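Local coordinates for formate dehydrogenase subunit beta (Desulfovibrio gigas, PDB 1H0H), which forms the electron-transfer subunit of a periplasmic formate dehydrogenase, carrying three [4Fe-4S] clusters for the reversible two-electron oxidation of formate to carbon dioxide, at residues P69-H74 / V195-L200. Numbering follows the deposited sequence.
Sequences PDQCRH and VRVIFL. With SF4 (iron/sulfur cluster), chain N; SF4 (iron/sulfur cluster), chain M.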
loop_
_atom_site.group_PDB
_atom_site.type_symbol
_atom_site.label_atom_id
_atom_site.label_comp_id
_atom_site.label_asym_id
_atom_site.label_seq_id
_atom_site.Cartn_x
_atom_site.Cartn_y
_atom_site.Cartn_z
ATOM N N PRO B 69 -5.009 -24.417 10.106
ATOM C CA PRO B 69 -6.218 -23.675 10.524
ATOM C C PRO B 69 -7.215 -24.646 11.164
ATOM O O PRO B 69 -8.162 -25.112 10.529
ATOM C CB PRO B 69 -6.787 -23.134 9.210
ATOM C CG PRO B 69 -6.154 -23.886 8.130
ATOM C CD PRO B 69 -5.012 -24.737 8.677
ATOM N N ASP B 70 -6.998 -24.883 12.452
ATOM C CA ASP B 70 -7.665 -25.914 13.217
ATOM C C ASP B 70 -9.130 -25.589 13.519
ATOM O O ASP B 70 -9.504 -24.430 13.672
ATOM C CB ASP B 70 -6.854 -26.116 14.499
ATOM C CG ASP B 70 -7.010 -27.471 15.077
ATOM O OD1 ASP B 70 -7.800 -28.278 14.538
ATOM O OD2 ASP B 70 -6.386 -27.805 16.100
ATOM N N GLN B 71 -9.954 -26.624 13.532
ATOM C CA GLN B 71 -11.362 -26.537 13.861
ATOM C C GLN B 71 -11.829 -27.989 14.065
ATOM O O GLN B 71 -11.121 -28.932 13.713
ATOM C CB GLN B 71 -12.165 -25.900 12.713
ATOM C CG GLN B 71 -12.116 -26.751 11.458
ATOM C CD GLN B 71 -12.948 -26.214 10.273
ATOM O OE1 GLN B 71 -12.401 -25.636 9.333
ATOM N NE2 GLN B 71 -14.260 -26.439 10.310
ATOM N N CYS B 72 -13.039 -28.150 14.593
ATOM C CA CYS B 72 -13.645 -29.469 14.763
ATOM C C CYS B 72 -13.596 -30.251 13.441
ATOM O O CYS B 72 -13.799 -29.672 12.375
ATOM C CB CYS B 72 -15.094 -29.311 15.182
ATOM S SG CYS B 72 -16.038 -30.837 15.135
ATOM N N ARG B 73 -13.371 -31.556 13.508
ATOM C CA ARG B 73 -13.270 -32.365 12.286
ATOM C C ARG B 73 -14.615 -32.872 11.781
ATOM O O ARG B 73 -14.675 -33.488 10.744
ATOM C CB ARG B 73 -12.405 -33.590 12.540
ATOM C CG ARG B 73 -11.040 -33.262 13.108
ATOM C CD ARG B 73 -10.112 -32.445 12.180
ATOM N NE ARG B 73 -8.746 -32.530 12.685
ATOM C CZ ARG B 73 -8.263 -31.768 13.660
ATOM N NH1 ARG B 73 -9.039 -30.841 14.252
ATOM N NH2 ARG B 73 -7.011 -31.937 14.043
ATOM N N HIS B 74 -15.661 -32.650 12.564
ATOM C CA HIS B 74 -16.983 -33.179 12.265
ATOM C C HIS B 74 -16.905 -34.663 11.926
ATOM O O HIS B 74 -17.294 -35.114 10.839
ATOM C CB HIS B 74 -17.690 -32.317 11.221
ATOM C CG HIS B 74 -18.031 -30.969 11.750
ATOM N ND1 HIS B 74 -19.190 -30.721 12.452
ATOM C CD2 HIS B 74 -17.314 -29.817 11.781
ATOM C CE1 HIS B 74 -19.199 -29.464 12.853
ATOM N NE2 HIS B 74 -18.080 -28.886 12.439
ATOM N N VAL B 195 -13.144 -38.530 9.281
ATOM C CA VAL B 195 -13.607 -37.172 9.562
ATOM C C VAL B 195 -14.199 -36.481 8.340
ATOM O O VAL B 195 -13.997 -36.920 7.220
ATOM C CB VAL B 195 -12.446 -36.302 10.096
ATOM C CG1 VAL B 195 -11.810 -36.975 11.318
ATOM C CG2 VAL B 195 -11.393 -36.085 9.026
ATOM N N ARG B 196 -14.923 -35.388 8.563
ATOM C CA ARG B 196 -15.462 -34.620 7.443
ATOM C C ARG B 196 -14.572 -33.432 7.064
ATOM O O ARG B 196 -14.599 -32.965 5.928
ATOM C CB ARG B 196 -16.888 -34.155 7.735
ATOM C CG ARG B 196 -17.900 -35.304 7.738
ATOM C CD ARG B 196 -19.279 -34.870 8.217
ATOM N NE ARG B 196 -20.166 -36.010 8.248
ATOM C CZ ARG B 196 -20.733 -36.519 7.165
ATOM N NH1 ARG B 196 -20.498 -35.946 5.998
ATOM N NH2 ARG B 196 -21.526 -37.597 7.237
ATOM N N VAL B 197 -13.784 -32.947 8.011
ATOM C CA VAL B 197 -12.832 -31.894 7.719
ATOM C C VAL B 197 -11.488 -32.568 7.458
ATOM O O VAL B 197 -10.796 -32.993 8.401
ATOM C CB VAL B 197 -12.725 -30.873 8.880
ATOM C CG1 VAL B 197 -11.716 -29.772 8.541
ATOM C CG2 VAL B 197 -14.071 -30.226 9.161
ATOM N N ILE B 198 -11.106 -32.665 6.183
ATOM C CA ILE B 198 -9.896 -33.389 5.817
ATOM C C ILE B 198 -8.680 -32.476 5.550
ATOM O O ILE B 198 -8.681 -31.731 4.566
ATOM C CB ILE B 198 -10.131 -34.280 4.577
ATOM C CG1 ILE B 198 -11.333 -35.217 4.769
ATOM C CG2 ILE B 198 -8.837 -35.089 4.266
ATOM C CD1 ILE B 198 -11.789 -35.938 3.469
ATOM N N PHE B 199 -7.666 -32.520 6.420
ATOM C CA PHE B 199 -6.441 -31.733 6.212
ATOM C C PHE B 199 -5.361 -32.492 5.436
ATOM O O PHE B 199 -5.106 -33.682 5.701
ATOM C CB PHE B 199 -5.793 -31.307 7.516
ATOM C CG PHE B 199 -6.620 -30.392 8.354
ATOM C CD1 PHE B 199 -7.588 -30.906 9.192
ATOM C CD2 PHE B 199 -6.379 -29.013 8.357
ATOM C CE1 PHE B 199 -8.308 -30.081 9.999
ATOM C CE2 PHE B 199 -7.110 -28.171 9.160
ATOM C CZ PHE B 199 -8.092 -28.706 9.973
ATOM N N LEU B 200 -4.752 -31.799 4.475
ATOM C CA LEU B 200 -3.585 -32.292 3.774
ATOM C C LEU B 200 -2.393 -31.601 4.396
ATOM O O LEU B 200 -2.419 -30.376 4.585
ATOM C CB LEU B 200 -3.632 -31.948 2.280
ATOM C CG LEU B 200 -2.334 -32.205 1.496
ATOM C CD1 LEU B 200 -1.966 -33.695 1.513
ATOM C CD2 LEU B 200 -2.424 -31.740 0.062
HETATM FE FE1 SF4 N . -13.835 -33.807 18.535
HETATM FE FE2 SF4 N . -15.304 -32.372 16.692
HETATM FE FE3 SF4 N . -14.810 -35.173 16.342
HETATM FE FE4 SF4 N . -16.489 -34.309 18.360
HETATM S S1 SF4 N . -16.871 -34.133 16.029
HETATM S S2 SF4 N . -14.922 -35.820 18.600
HETATM S S3 SF4 N . -15.454 -32.272 18.968
HETATM S S4 SF4 N . -13.236 -33.389 16.308
HETATM FE FE1 SF4 M . -18.063 -22.023 10.384
HETATM FE FE2 SF4 M . -15.412 -22.364 9.742
HETATM FE FE3 SF4 M . -16.604 -23.949 11.676
HETATM FE FE4 SF4 M . -16.090 -21.286 12.160
HETATM S S1 SF4 M . -14.562 -22.972 11.698
HETATM S S2 SF4 M . -18.000 -22.478 12.604
HETATM S S3 SF4 M . -16.390 -20.325 10.192
HETATM S S4 SF4 M . -17.255 -23.944 9.507
#
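R73 O is gripped by the successive amides of R196 and V197, where the chain enters strand 197-201. R196 N, 2.9 Å from R73 O, donates almost head-on to the carbonyl (C=O...N 169°), whereas V197 N, also 2.9 Å from R73 O, comes in from above the carbonyl plane. R196 N adds a weak bond to H74 O, and the extended R196 chain runs past that oxygen, its CG 3.2 Å from H74 O. The side chains of R73 and V195 lie side by side, pointing the same way, CB of R73 3.6 Å from CG1 of V195. Bent at the CB-CG bond (chi2 -64°), R73 then crosses F199 at about a right angle: F199 CE1 lies over one face of the guanidinium, the two planes 69° apart, and R73 CD meets the ring edge. P69 O also reaches that edge in plane, 3.5 Å from F199 CE2. V197 directs CG2 at C72 O and the edge of the H74 ring, while its CG1 touches Q71 CD. Segment 69-74 leads from strand 62-70 into a cluster-binding loop of the ferredoxin-like dicluster domain; C72 SG ligates FE2 of one cluster at 2.3 Å, and C75, C80 and C120 complete that site. Q71 extends to a second cluster, its buried NE2 without a hydrogen-bond partner and 3.7 Å from FE3, while K50 binds its OE1 and also P69 O. C72 SG sits over the centre of the H74 ring and accepts a bond from H74 N; V101 N holds H74 ND1. Farther back, R73 NH1 makes a salt bridge to D70 OD1 (2.9 Å), and D70 is paired in turn with R53. F68 stacks on F199, and strand 2-7 flanks strand 197-201 in a mixed sheet.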